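N-acetylmuramoyl-L-alanine amidase XlyA (Bacillus subtilis, PDB 3RDR) hydrolyses the amide link between N-acetylmuramoyl residues and L-amino acids in bacterial cell-wall glycopeptides, here represented by its zinc-bearing catalytic amidase domain. Local coordinates at residues I7-I12 against I68-P73; V31-N36 against I95-N100; A41-H46 against T62-E67; I125-V130 against S151-I156. All blocks are in the same frame, centred on the assembly; numbering follows the deposited sequence.

Contact 1: residues I7-I12 against I68-P73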
loop_
_atom_site.group_PDB
_atom_site.type_symbol
_atom_site.label_atom_id
_atom_site.label_comp_id
_atom_site.label_asym_id
_atom_site.label_seq_id
_atom_site.Cartn_x
_atom_site.Cartn_y
_atom_site.Cartn_z
ATOM N N ILE A 7 -11.380 6.995 4.533
ATOM C CA ILE A 7 -9.962 7.242 4.268
ATOM C C ILE A 7 -9.494 8.465 5.058
ATOM O O ILE A 7 -9.995 9.567 4.849
ATOM C CB ILE A 7 -9.679 7.524 2.764
ATOM C CG1 ILE A 7 -9.969 6.288 1.915
ATOM C CG2 ILE A 7 -8.225 7.938 2.573
ATOM C CD1 ILE A 7 -11.430 6.063 1.639
ATOM N N ILE A 8 -8.531 8.267 5.956
ATOM C CA ILE A 8 -7.996 9.362 6.763
ATOM C C ILE A 8 -6.617 9.788 6.246
ATOM O O ILE A 8 -5.692 8.977 6.185
ATOM C CB ILE A 8 -7.852 8.962 8.256
ATOM C CG1 ILE A 8 -9.228 8.714 8.882
ATOM C CG2 ILE A 8 -7.128 10.060 9.027
ATOM C CD1 ILE A 8 -9.871 7.410 8.465
ATOM N N GLN A 9 -6.486 11.060 5.876
ATOM C CA GLN A 9 -5.216 11.576 5.381
ATOM C C GLN A 9 -4.371 12.107 6.532
ATOM O O GLN A 9 -4.825 12.931 7.329
ATOM C CB GLN A 9 -5.452 12.682 4.350
ATOM C CG GLN A 9 -6.251 12.222 3.141
ATOM C CD GLN A 9 -6.367 13.286 2.071
ATOM O OE1 GLN A 9 -6.654 14.449 2.365
ATOM N NE2 GLN A 9 -6.157 12.893 0.820
ATOM N N ASP A 10 -3.142 11.612 6.619
ATOM C CA ASP A 10 -2.212 12.015 7.664
ATOM C C ASP A 10 -0.822 11.853 7.064
ATOM O O ASP A 10 -0.061 10.950 7.415
ATOM C CB ASP A 10 -2.406 11.122 8.892
ATOM C CG ASP A 10 -1.549 11.543 10.062
ATOM O OD1 ASP A 10 -1.271 12.750 10.196
ATOM O OD2 ASP A 10 -1.164 10.661 10.861
ATOM N N PHE A 11 -0.512 12.757 6.142
ATOM C CA PHE A 11 0.745 12.749 5.412
ATOM C C PHE A 11 2.033 12.844 6.206
ATOM O O PHE A 11 2.094 13.444 7.282
ATOM C CB PHE A 11 0.745 13.868 4.362
ATOM C CG PHE A 11 -0.274 13.686 3.267
ATOM C CD1 PHE A 11 -0.421 14.655 2.274
ATOM C CD2 PHE A 11 -1.095 12.559 3.231
ATOM C CE1 PHE A 11 -1.369 14.505 1.264
ATOM C CE2 PHE A 11 -2.045 12.399 2.229
ATOM C CZ PHE A 11 -2.185 13.374 1.242
ATOM N N ILE A 12 3.063 12.223 5.643
ATOM C CA ILE A 12 4.402 12.240 6.197
ATOM C C ILE A 12 4.833 13.675 5.901
ATOM O O ILE A 12 4.530 14.201 4.829
ATOM C CB ILE A 12 5.308 11.256 5.428
ATOM C CG1 ILE A 12 4.893 9.814 5.739
ATOM C CG2 ILE A 12 6.764 11.507 5.767
ATOM C CD1 ILE A 12 5.487 8.783 4.787
ATOM N N ILE A 68 -8.770 3.203 6.493
ATOM C CA ILE A 68 -7.627 3.363 5.605
ATOM C C ILE A 68 -6.952 4.700 5.889
ATOM O O ILE A 68 -7.626 5.720 6.035
ATOM C CB ILE A 68 -8.079 3.359 4.125
ATOM C CG1 ILE A 68 -8.751 2.031 3.782
ATOM C CG2 ILE A 68 -6.886 3.597 3.208
ATOM C CD1 ILE A 68 -9.433 2.034 2.430
ATOM N N TYR A 69 -5.625 4.686 5.980
ATOM C CA TYR A 69 -4.852 5.897 6.214
ATOM C C TYR A 69 -3.979 6.151 4.992
ATOM O O TYR A 69 -3.416 5.213 4.426
ATOM C CB TYR A 69 -3.955 5.753 7.450
ATOM C CG TYR A 69 -4.580 6.243 8.739
ATOM C CD1 TYR A 69 -5.607 5.526 9.362
ATOM C CD2 TYR A 69 -4.158 7.436 9.328
ATOM C CE1 TYR A 69 -6.197 5.989 10.540
ATOM C CE2 TYR A 69 -4.740 7.910 10.506
ATOM C CZ TYR A 69 -5.758 7.183 11.105
ATOM O OH TYR A 69 -6.340 7.652 12.262
ATOM N N GLN A 70 -3.879 7.413 4.581
ATOM C CA GLN A 70 -3.055 7.789 3.431
ATOM C C GLN A 70 -1.872 8.590 3.970
ATOM O O GLN A 70 -2.050 9.590 4.662
ATOM C CB GLN A 70 -3.856 8.638 2.444
ATOM C CG GLN A 70 -3.194 8.792 1.083
ATOM C CD GLN A 70 -3.931 9.773 0.188
ATOM O OE1 GLN A 70 -5.145 9.922 0.287
ATOM N NE2 GLN A 70 -3.202 10.434 -0.697
ATOM N N HIS A 71 -0.667 8.144 3.636
ATOM C CA HIS A 71 0.554 8.768 4.121
ATOM C C HIS A 71 1.237 9.670 3.103
ATOM O O HIS A 71 2.112 10.459 3.454
ATOM C CB HIS A 71 1.529 7.669 4.543
ATOM C CG HIS A 71 0.875 6.521 5.245
ATOM N ND1 HIS A 71 0.416 6.605 6.542
ATOM C CD2 HIS A 71 0.581 5.269 4.820
ATOM C CE1 HIS A 71 -0.132 5.452 6.887
ATOM N NE2 HIS A 71 -0.045 4.626 5.860
ATOM N N LEU A 72 0.833 9.548 1.845
ATOM C CA LEU A 72 1.435 10.314 0.762
ATOM C C LEU A 72 0.387 10.719 -0.266
ATOM O O LEU A 72 -0.608 10.014 -0.462
ATOM C CB LEU A 72 2.480 9.445 0.055
ATOM C CG LEU A 72 3.995 9.470 0.274
ATOM C CD1 LEU A 72 4.386 10.025 1.623
ATOM C CD2 LEU A 72 4.509 8.053 0.080
ATOM N N PRO A 73 0.590 11.870 -0.931
ATOM C CA PRO A 73 -0.373 12.304 -1.946
ATOM C C PRO A 73 -0.128 11.407 -3.159
ATOM O O PRO A 73 0.998 10.956 -3.372
ATOM C CB PRO A 73 0.020 13.763 -2.196
ATOM C CG PRO A 73 1.496 13.767 -1.932
ATOM C CD PRO A 73 1.593 12.922 -0.675
HETATM O O HOH W 1 1.542 8.755 7.956
#

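Contact 2: residues V31-N36 against I95-N100. With ZN (zinc ion), chain B.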
loop_
_atom_site.group_PDB
_atom_site.type_symbol
_atom_site.label_atom_id
_atom_site.label_comp_id
_atom_site.label_asym_id
_atom_site.label_seq_id
_atom_site.Cartn_x
_atom_site.Cartn_y
_atom_site.Cartn_z
ATOM N N VAL A 31 0.699 -4.101 -4.227
ATOM C CA VAL A 31 0.135 -4.602 -2.969
ATOM C C VAL A 31 1.149 -5.259 -2.041
ATOM O O VAL A 31 1.978 -6.055 -2.479
ATOM C CB VAL A 31 -0.992 -5.620 -3.255
ATOM C CG1 VAL A 31 -1.620 -6.099 -1.947
ATOM C CG2 VAL A 31 -2.038 -4.982 -4.156
ATOM N N HIS A 32 1.060 -4.923 -0.754
ATOM C CA HIS A 32 1.947 -5.460 0.277
ATOM C C HIS A 32 1.124 -6.008 1.448
ATOM O O HIS A 32 -0.081 -5.778 1.542
ATOM C CB HIS A 32 2.841 -4.357 0.873
ATOM C CG HIS A 32 3.631 -3.571 -0.128
ATOM N ND1 HIS A 32 4.975 -3.780 -0.345
ATOM C CD2 HIS A 32 3.286 -2.520 -0.911
ATOM C CE1 HIS A 32 5.427 -2.892 -1.212
ATOM N NE2 HIS A 32 4.421 -2.114 -1.570
ATOM N N ASN A 33 1.805 -6.716 2.343
ATOM C CA ASN A 33 1.220 -7.247 3.575
ATOM C C ASN A 33 2.274 -6.831 4.599
ATOM O O ASN A 33 3.458 -7.071 4.387
ATOM C CB ASN A 33 1.093 -8.778 3.537
ATOM C CG ASN A 33 -0.178 -9.252 2.833
ATOM O OD1 ASN A 33 -0.370 -10.451 2.625
ATOM N ND2 ASN A 33 -1.053 -8.317 2.473
ATOM N N THR A 34 1.855 -6.205 5.694
ATOM C CA THR A 34 2.794 -5.723 6.709
ATOM C C THR A 34 3.654 -6.780 7.407
ATOM O O THR A 34 4.743 -6.463 7.895
ATOM C CB THR A 34 2.064 -4.939 7.814
ATOM O OG1 THR A 34 1.187 -5.825 8.519
ATOM C CG2 THR A 34 1.249 -3.792 7.218
ATOM N N ALA A 35 3.172 -8.022 7.455
ATOM C CA ALA A 35 3.888 -9.105 8.136
ATOM C C ALA A 35 4.065 -8.736 9.615
ATOM O O ALA A 35 5.044 -9.117 10.266
ATOM C CB ALA A 35 5.257 -9.352 7.477
ATOM N N ASN A 36 3.099 -7.989 10.136
ATOM C CA ASN A 36 3.107 -7.559 11.527
ATOM C C ASN A 36 1.801 -8.037 12.157
ATOM O O ASN A 36 0.769 -7.373 12.044
ATOM C CB ASN A 36 3.189 -6.031 11.602
ATOM C CG ASN A 36 3.494 -5.535 13.001
ATOM O OD1 ASN A 36 3.245 -6.236 13.985
ATOM N ND2 ASN A 36 4.021 -4.316 13.102
ATOM N N ILE A 95 0.256 -0.002 -1.517
ATOM C CA ILE A 95 -0.781 -0.293 -0.528
ATOM C C ILE A 95 -0.350 -1.399 0.434
ATOM O O ILE A 95 0.106 -2.465 0.013
ATOM C CB ILE A 95 -2.116 -0.754 -1.189
ATOM C CG1 ILE A 95 -2.691 0.355 -2.076
ATOM C CG2 ILE A 95 -3.146 -1.088 -0.111
ATOM C CD1 ILE A 95 -1.993 0.503 -3.396
ATOM N N GLU A 96 -0.494 -1.141 1.729
ATOM C CA GLU A 96 -0.149 -2.136 2.738
ATOM C C GLU A 96 -1.430 -2.639 3.386
ATOM O O GLU A 96 -2.331 -1.851 3.684
ATOM C CB GLU A 96 0.764 -1.531 3.814
ATOM C CG GLU A 96 2.246 -1.514 3.456
ATOM C CD GLU A 96 2.935 -2.854 3.705
ATOM O OE1 GLU A 96 2.233 -3.863 3.935
ATOM O OE2 GLU A 96 4.186 -2.899 3.659
ATOM N N ILE A 97 -1.514 -3.948 3.592
ATOM C CA ILE A 97 -2.677 -4.550 4.236
ATOM C C ILE A 97 -2.204 -5.097 5.577
ATOM O O ILE A 97 -1.267 -5.889 5.636
ATOM C CB ILE A 97 -3.272 -5.693 3.383
ATOM C CG1 ILE A 97 -3.724 -5.145 2.027
ATOM C CG2 ILE A 97 -4.478 -6.311 4.100
ATOM C CD1 ILE A 97 -4.317 -6.197 1.101
ATOM N N CYS A 98 -2.851 -4.661 6.654
ATOM C CA CYS A 98 -2.479 -5.074 8.006
ATOM C C CYS A 98 -2.832 -6.518 8.371
ATOM O O CYS A 98 -3.739 -7.121 7.791
ATOM C CB CYS A 98 -3.112 -4.123 9.028
ATOM S SG CYS A 98 -2.555 -2.389 8.904
ATOM N N GLU A 99 -2.099 -7.050 9.346
ATOM C CA GLU A 99 -2.289 -8.409 9.839
ATOM C C GLU A 99 -2.437 -8.405 11.363
ATOM O O GLU A 99 -2.275 -9.446 12.003
ATOM C CB GLU A 99 -1.079 -9.278 9.471
ATOM C CG GLU A 99 -0.815 -9.441 7.974
ATOM C CD GLU A 99 0.395 -10.320 7.697
ATOM O OE1 GLU A 99 0.503 -11.390 8.329
ATOM O OE2 GLU A 99 1.235 -9.950 6.848
ATOM N N ASN A 100 -2.728 -7.244 11.949
ATOM C CA ASN A 100 -2.851 -7.155 13.404
ATOM C C ASN A 100 -3.839 -8.159 14.010
ATOM O O ASN A 100 -4.926 -8.381 13.480
ATOM C CB ASN A 100 -3.205 -5.720 13.829
ATOM C CG ASN A 100 -4.432 -5.171 13.121
ATOM O OD1 ASN A 100 -4.500 -5.139 11.888
ATOM N ND2 ASN A 100 -5.407 -4.718 13.901
HETATM ZN ZN ZN B . 6.185 -5.530 0.313
HETATM O O HOH W 2 5.494 -5.172 4.120
HETATM O O HOH W 3 -0.115 -5.177 10.747
#

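Contact 3: residues A41-H46 against T62-E67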
loop_
_atom_site.group_PDB
_atom_site.type_symbol
_atom_site.label_atom_id
_atom_site.label_comp_id
_atom_site.label_asym_id
_atom_site.label_seq_id
_atom_site.Cartn_x
_atom_site.Cartn_y
_atom_site.Cartn_z
ATOM N N ALA A 41 -1.168 -3.327 15.659
ATOM C CA ALA A 41 -0.434 -2.897 14.468
ATOM C C ALA A 41 -1.410 -2.602 13.329
ATOM O O ALA A 41 -1.389 -3.267 12.288
ATOM C CB ALA A 41 0.562 -3.973 14.048
ATOM N N ASP A 42 -2.257 -1.596 13.533
ATOM C CA ASP A 42 -3.260 -1.223 12.546
ATOM C C ASP A 42 -2.843 -0.035 11.678
ATOM O O ASP A 42 -1.698 0.409 11.736
ATOM C CB ASP A 42 -4.592 -0.939 13.249
ATOM C CG ASP A 42 -4.517 0.240 14.200
ATOM O OD1 ASP A 42 -5.448 0.398 15.013
ATOM O OD2 ASP A 42 -3.539 1.014 14.135
ATOM N N ALA A 43 -3.779 0.472 10.878
ATOM C CA ALA A 43 -3.502 1.584 9.966
ATOM C C ALA A 43 -3.054 2.862 10.667
ATOM O O ALA A 43 -2.103 3.505 10.239
ATOM C CB ALA A 43 -4.731 1.864 9.091
ATOM N N ALA A 44 -3.745 3.232 11.739
ATOM C CA ALA A 44 -3.387 4.431 12.485
ATOM C C ALA A 44 -1.982 4.288 13.068
ATOM O O ALA A 44 -1.203 5.244 13.065
ATOM C CB ALA A 44 -4.404 4.684 13.608
ATOM N N ALA A 45 -1.654 3.098 13.562
ATOM C CA ALA A 45 -0.330 2.872 14.139
ATOM C C ALA A 45 0.752 3.038 13.076
ATOM O O ALA A 45 1.803 3.630 13.340
ATOM C CB ALA A 45 -0.248 1.476 14.771
ATOM N N HIS A 46 0.511 2.518 11.875
ATOM C CA HIS A 46 1.492 2.665 10.807
ATOM C C HIS A 46 1.618 4.135 10.401
ATOM O O HIS A 46 2.701 4.597 10.069
ATOM C CB HIS A 46 1.118 1.811 9.587
ATOM C CG HIS A 46 1.454 0.360 9.744
ATOM N ND1 HIS A 46 0.704 -0.501 10.518
ATOM C CD2 HIS A 46 2.487 -0.372 9.261
ATOM C CE1 HIS A 46 1.261 -1.699 10.505
ATOM N NE2 HIS A 46 2.344 -1.648 9.750
ATOM N N THR A 62 -2.413 2.449 3.945
ATOM C CA THR A 62 -2.343 1.315 4.857
ATOM C C THR A 62 -3.809 0.989 5.129
ATOM O O THR A 62 -4.598 1.873 5.476
ATOM C CB THR A 62 -1.627 1.635 6.173
ATOM O OG1 THR A 62 -0.265 1.993 5.901
ATOM C CG2 THR A 62 -1.637 0.396 7.081
ATOM N N VAL A 63 -4.170 -0.275 4.950
ATOM C CA VAL A 63 -5.545 -0.724 5.121
ATOM C C VAL A 63 -5.717 -1.763 6.226
ATOM O O VAL A 63 -4.997 -2.758 6.251
ATOM C CB VAL A 63 -6.069 -1.371 3.799
ATOM C CG1 VAL A 63 -7.552 -1.734 3.931
ATOM C CG2 VAL A 63 -5.841 -0.437 2.618
ATOM N N ASP A 64 -6.645 -1.530 7.154
ATOM C CA ASP A 64 -6.931 -2.532 8.181
ATOM C C ASP A 64 -8.415 -2.872 8.057
ATOM O O ASP A 64 -9.064 -2.432 7.103
ATOM C CB ASP A 64 -6.558 -2.073 9.607
ATOM C CG ASP A 64 -7.335 -0.863 10.080
ATOM O OD1 ASP A 64 -8.542 -0.771 9.793
ATOM O OD2 ASP A 64 -6.733 -0.013 10.774
ATOM N N ASP A 65 -8.956 -3.654 8.986
ATOM C CA ASP A 65 -10.360 -4.058 8.897
ATOM C C ASP A 65 -11.372 -2.963 9.201
ATOM O O ASP A 65 -12.572 -3.140 8.981
ATOM C CB ASP A 65 -10.618 -5.267 9.807
ATOM C CG ASP A 65 -10.525 -4.934 11.292
ATOM O OD1 ASP A 65 -10.030 -3.846 11.658
ATOM O OD2 ASP A 65 -10.941 -5.786 12.105
ATOM N N THR A 66 -10.891 -1.824 9.682
ATOM C CA THR A 66 -11.781 -0.731 10.033
ATOM C C THR A 66 -11.665 0.492 9.132
ATOM O O THR A 66 -12.672 1.029 8.672
ATOM C CB THR A 66 -11.536 -0.287 11.488
ATOM O OG1 THR A 66 -11.656 -1.421 12.356
ATOM C CG2 THR A 66 -12.546 0.769 11.906
ATOM N N GLU A 67 -10.439 0.936 8.876
ATOM C CA GLU A 67 -10.245 2.124 8.055
ATOM C C GLU A 67 -8.990 2.099 7.201
ATOM O O GLU A 67 -8.243 1.123 7.193
ATOM C CB GLU A 67 -10.223 3.353 8.956
ATOM C CG GLU A 67 -9.314 3.185 10.153
ATOM C CD GLU A 67 -9.511 4.274 11.177
ATOM O OE1 GLU A 67 -10.615 4.860 11.205
ATOM O OE2 GLU A 67 -8.574 4.532 11.960
HETATM O O HOH W 4 -6.541 2.285 11.971
#

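Contact 4: residues I125-V130 against S151-I156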
loop_
_atom_site.group_PDB
_atom_site.type_symbol
_atom_site.label_atom_id
_atom_site.label_comp_id
_atom_site.label_asym_id
_atom_site.label_seq_id
_atom_site.Cartn_x
_atom_site.Cartn_y
_atom_site.Cartn_z
ATOM N N ILE A 125 -6.147 2.856 -14.300
ATOM C CA ILE A 125 -5.172 1.780 -14.165
ATOM C C ILE A 125 -5.912 0.460 -14.347
ATOM O O ILE A 125 -6.934 0.223 -13.702
ATOM C CB ILE A 125 -4.506 1.818 -12.770
ATOM C CG1 ILE A 125 -3.728 3.128 -12.610
ATOM C CG2 ILE A 125 -3.588 0.616 -12.594
ATOM C CD1 ILE A 125 -3.139 3.338 -11.237
ATOM N N SER A 126 -5.396 -0.398 -15.223
ATOM C CA SER A 126 -6.039 -1.676 -15.502
ATOM C C SER A 126 -5.752 -2.734 -14.446
ATOM O O SER A 126 -4.774 -2.640 -13.704
ATOM C CB SER A 126 -5.604 -2.202 -16.873
ATOM O OG SER A 126 -4.269 -2.672 -16.842
ATOM N N LEU A 127 -6.614 -3.746 -14.396
ATOM C CA LEU A 127 -6.471 -4.837 -13.442
ATOM C C LEU A 127 -5.137 -5.544 -13.632
ATOM O O LEU A 127 -4.508 -5.976 -12.662
ATOM C CB LEU A 127 -7.607 -5.850 -13.615
ATOM C CG LEU A 127 -7.571 -7.025 -12.630
ATOM C CD1 LEU A 127 -7.970 -6.541 -11.241
ATOM C CD2 LEU A 127 -8.510 -8.124 -13.100
ATOM N N ALA A 128 -4.712 -5.671 -14.884
ATOM C CA ALA A 128 -3.447 -6.323 -15.192
ATOM C C ALA A 128 -2.281 -5.585 -14.532
ATOM O O ALA A 128 -1.242 -6.181 -14.241
ATOM C CB ALA A 128 -3.239 -6.380 -16.711
ATOM N N ASN A 129 -2.457 -4.291 -14.290
ATOM C CA ASN A 129 -1.401 -3.499 -13.676
ATOM C C ASN A 129 -1.468 -3.431 -12.150
ATOM O O ASN A 129 -0.781 -2.627 -11.524
ATOM C CB ASN A 129 -1.374 -2.097 -14.296
ATOM C CG ASN A 129 -0.637 -2.073 -15.632
ATOM O OD1 ASN A 129 -0.576 -3.082 -16.337
ATOM N ND2 ASN A 129 -0.083 -0.922 -15.985
ATOM N N VAL A 130 -2.314 -4.268 -11.555
ATOM C CA VAL A 130 -2.401 -4.346 -10.101
ATOM C C VAL A 130 -1.452 -5.501 -9.820
ATOM O O VAL A 130 -1.760 -6.656 -10.119
ATOM C CB VAL A 130 -3.820 -4.699 -9.614
ATOM C CG1 VAL A 130 -3.823 -4.867 -8.098
ATOM C CG2 VAL A 130 -4.792 -3.596 -10.013
ATOM N N SER A 151 -6.831 -15.059 -7.289
ATOM C CA SER A 151 -8.158 -15.052 -6.677
ATOM C C SER A 151 -8.395 -13.691 -6.035
ATOM O O SER A 151 -9.479 -13.118 -6.152
ATOM C CB SER A 151 -8.275 -16.149 -5.611
ATOM O OG SER A 151 -8.142 -17.438 -6.184
ATOM N N PHE A 152 -7.377 -13.182 -5.347
ATOM C CA PHE A 152 -7.469 -11.875 -4.701
ATOM C C PHE A 152 -7.872 -10.832 -5.737
ATOM O O PHE A 152 -8.708 -9.966 -5.471
ATOM C CB PHE A 152 -6.114 -11.490 -4.087
ATOM C CG PHE A 152 -6.006 -10.036 -3.710
ATOM C CD1 PHE A 152 -6.733 -9.522 -2.641
ATOM C CD2 PHE A 152 -5.186 -9.177 -4.438
ATOM C CE1 PHE A 152 -6.647 -8.170 -2.302
ATOM C CE2 PHE A 152 -5.092 -7.823 -4.108
ATOM C CZ PHE A 152 -5.824 -7.320 -3.037
ATOM N N LYS A 153 -7.276 -10.926 -6.921
ATOM C CA LYS A 153 -7.575 -9.988 -7.997
ATOM C C LYS A 153 -8.973 -10.193 -8.564
ATOM O O LYS A 153 -9.649 -9.226 -8.927
ATOM C CB LYS A 153 -6.525 -10.102 -9.108
ATOM C CG LYS A 153 -5.150 -9.585 -8.688
ATOM C CD LYS A 153 -4.136 -9.630 -9.823
ATOM C CE LYS A 153 -4.528 -8.713 -10.975
ATOM N NZ LYS A 153 -3.489 -8.718 -12.045
ATOM N N ALA A 154 -9.415 -11.445 -8.634
ATOM C CA ALA A 154 -10.747 -11.740 -9.151
ATOM C C ALA A 154 -11.782 -11.135 -8.212
ATOM O O ALA A 154 -12.901 -10.820 -8.618
ATOM C CB ALA A 154 -10.951 -13.248 -9.260
ATOM N N GLY A 155 -11.398 -10.964 -6.952
ATOM C CA GLY A 155 -12.312 -10.395 -5.977
ATOM C C GLY A 155 -12.415 -8.883 -6.056
ATOM O O GLY A 155 -13.301 -8.282 -5.448
ATOM N N ILE A 156 -11.510 -8.262 -6.803
ATOM C CA ILE A 156 -11.511 -6.811 -6.953
ATOM C C ILE A 156 -12.706 -6.356 -7.780
ATOM O O ILE A 156 -13.552 -5.588 -7.310
ATOM C CB ILE A 156 -10.235 -6.332 -7.662
ATOM C CG1 ILE A 156 -9.009 -6.679 -6.818
ATOM C CG2 ILE A 156 -10.311 -4.838 -7.917
ATOM C CD1 ILE A 156 -7.689 -6.329 -7.476
#

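Contact 1: residues I7-I12 against I68-P73
Gln-70 lies alongside both Phe-11 and Gln-9, and its side-chain amide is gripped at both ends. Fully extended, with CG swung opposite the backbone N (chi1 -166°), it carries NE2 back to its own segment, 2.6 Å from Leu-72 O. At the other end Gln-70 OE1 accepts Gln-9 NE2 at 3.2 Å; the N-H points straight at the oxygen but arrives above its carbonyl plane, the two amides being turned 69° apart. The Phe-11 ring meets Gln-70 O in its plane, 3.4 Å from CD2 to O, while Pro-73 lies over one face, its CD 4.1 Å from the Phe-11 ring centroid in a CH-pi contact. Also tight is the face of Ile-8 and Tyr-69, where Ile-8 CB stands over the centre of the Tyr-69 ring at 3.9 Å. A water joins Asp-10 O to His-71 ND1, His-71 NE2 is hydrogen-bonded to Thr-62 OG1, and Asp-10 OD1 forms a salt bridge with Lys-51. The exposed Gln-9 marks the solvent end, and Ile-7 CG1 touches Ile-68 CB more loosely, at 4.1 Å, though both side chains rest on Trp-114 of helix 105-122. Backbone bonds from Ile-8 to Ile-68 and Gln-70, then Asp-10 to Gln-70, make a parallel ladder, continued by Ile-12 N to His-71 O. Strand 7-9, outermost in the mixed sheet, is thus paired with strand 68-70 in the T7-lysozyme-type amidase fold.

Contact 2: residues V31-N36 against I95-N100
Glu-99, Thr-34 and His-32 give up the largest areas here, and each meets the opposite segment differently. Glu-99 stretches out beyond CG so that OE2 receives Ala-35 N at 2.8 Å, from above the carboxylate plane and along a bent bond; Arg-143 takes OE1 in a salt bridge. Thr-34 lends its backbone N to Ile-97 O at 3.1 Å and sets CG2 against Glu-96, 3.4 Å from CG2 to OE1. Its hydroxyl sits between the backbone N and carbonyl carbon (chi1 65°), where it donates to a water that also holds Asn-36 O and Glu-99 N. His-32 binds zinc through ND1 at 2.2 Å, alongside His-133 and Cys-141, while NE2 is hydrogen-bonded to His-80. Its CB is covered by the Glu-96 carboxylate, 3.2 Å from OE1, and a second water ties Glu-96 OE2 to Asn-33 O. His-32 O is held from opposite faces of its plane by Ile-97 N and Asn-33 ND2. The two parallel strands, 28-33 and 92-97, are central in the sheet, flanked by strands 130-132 and 61-63; helix 105-122 packs on the face of Val-31, Asn-33 and Ile-97, and His-46 of helix 43-50 touches Thr-34 and Cys-98.

Contact 3: residues A41-H46 against T62-E67
An N-cap and an Asx turn meet where helix 43-50 begins beside the turn of the hairpin made by strands 61-63 and 68-70, and Ala-43 and Asp-64 join them. Ala-43 N donates to Asp-64 OD2 at 3.0 Å, on the anti side and close to the carboxylate plane. Ala-43 CB comes to 3.2 Å from the same OD2, and Thr-62 CG2 packs under Ala-43 CA at 3.6 Å. The cap proper is Asp-42, whose OD2 accepts Ala-45 N at 2.9 Å. Asp-64 is gripped on both oxygens: its CG stands between the backbone N and carbonyl carbon (chi1 63°), which turns OD1 to Thr-66 N on the anti side and Glu-67 N on the syn side, closing the turn. A water also donates to Asp-64 OD2 and to Glu-67 OE2 while accepting from Ala-44 N. The Asp-42 and Asp-64 side chains run alongside each other, with Asp-42 OD1 4.4 Å from Asp-64 OD2 and the carboxylate planes turned 44° apart; the helix start and these N-H donors would be expected to ease that proximity. His-46 crosses Thr-62 at about a right angle, and its ND1 donates to Asp-42 O, 2.8 Å away and in the ring plane. Around this, Tyr-69 of strand 68-70 touches Ala-43 and Ala-44, Thr-62 OG1 is bonded to His-71 and Trp-59, and Val-63 faces helix 105-122.

Contact 4: residues I125-V130 against S151-I156
Lys-153 lays the end of its aliphatic chain across Leu-127, CE 3.9 Å from Leu-127 CG, before its amine turns to the backbone. The chain bends once, at chi3 (64°), and this brings NZ to 3.0 Å from Leu-127 O. A second, weak bond runs from NZ to Val-130 O at 3.3 Å, so the amine spans the 3-10 turn of residues 127-128 and the start of strand 130-132. Leu-127 O has two donors: Val-130 N, at 3.0 Å, closes the turn, and Lys-153 NZ comes to that oxygen from the other face of its carbonyl plane. Beside this polar pair lies a small apolar cluster. Leu-127, its chi1 of -179° carrying CG away from the backbone N, extends CD1 to within 3.8 Å of Ile-156 CD1. Val-130 and Ile-156 approach tip to tip, CG1 to CD1 4.2 Å. Helix 105-122 forms the floor of the cluster, with Met-120 under Leu-127 and Ile-116 under Val-130. The contact thus joins the chain's C-terminal helix to the turn that leads into the outermost strand 130-132. Its chemistry is mixed: a lysine uses its methylenes as packing surface and its amine as a donor to one main-chain carbonyl and, weakly, to a second. If the amine is charged, the dipole of the Leu-127 carbonyl would favour it, that of Val-130 less so, and the stronger bond would polarise the peptide that also closes the turn.

How the contacts relate
Contacts 1, 2 and 3 form one continuous region of the mixed sheet, while contact 4 joins the C-terminal helix 149-154 to the turn before strand 130-132. The centres of contacts 1 and 2 are about 15 Å apart; that of contact 3 lies about 11 Å from the first and about 9 Å from the second, with backbone bonds to both. Along the chain, contacts 1 and 2 interleave and both enclose contact 3, whereas contact 4 follows all three, touching contact 2 through Phe-152 and Val-31. Helix 105-122 packs against residues of contacts 1, 2 and 4. Contact 2 thereby places the zinc ligand His-32 on a central strand of a sheet that carries helix 105-122 on one face and helix 43-50 on part of the other.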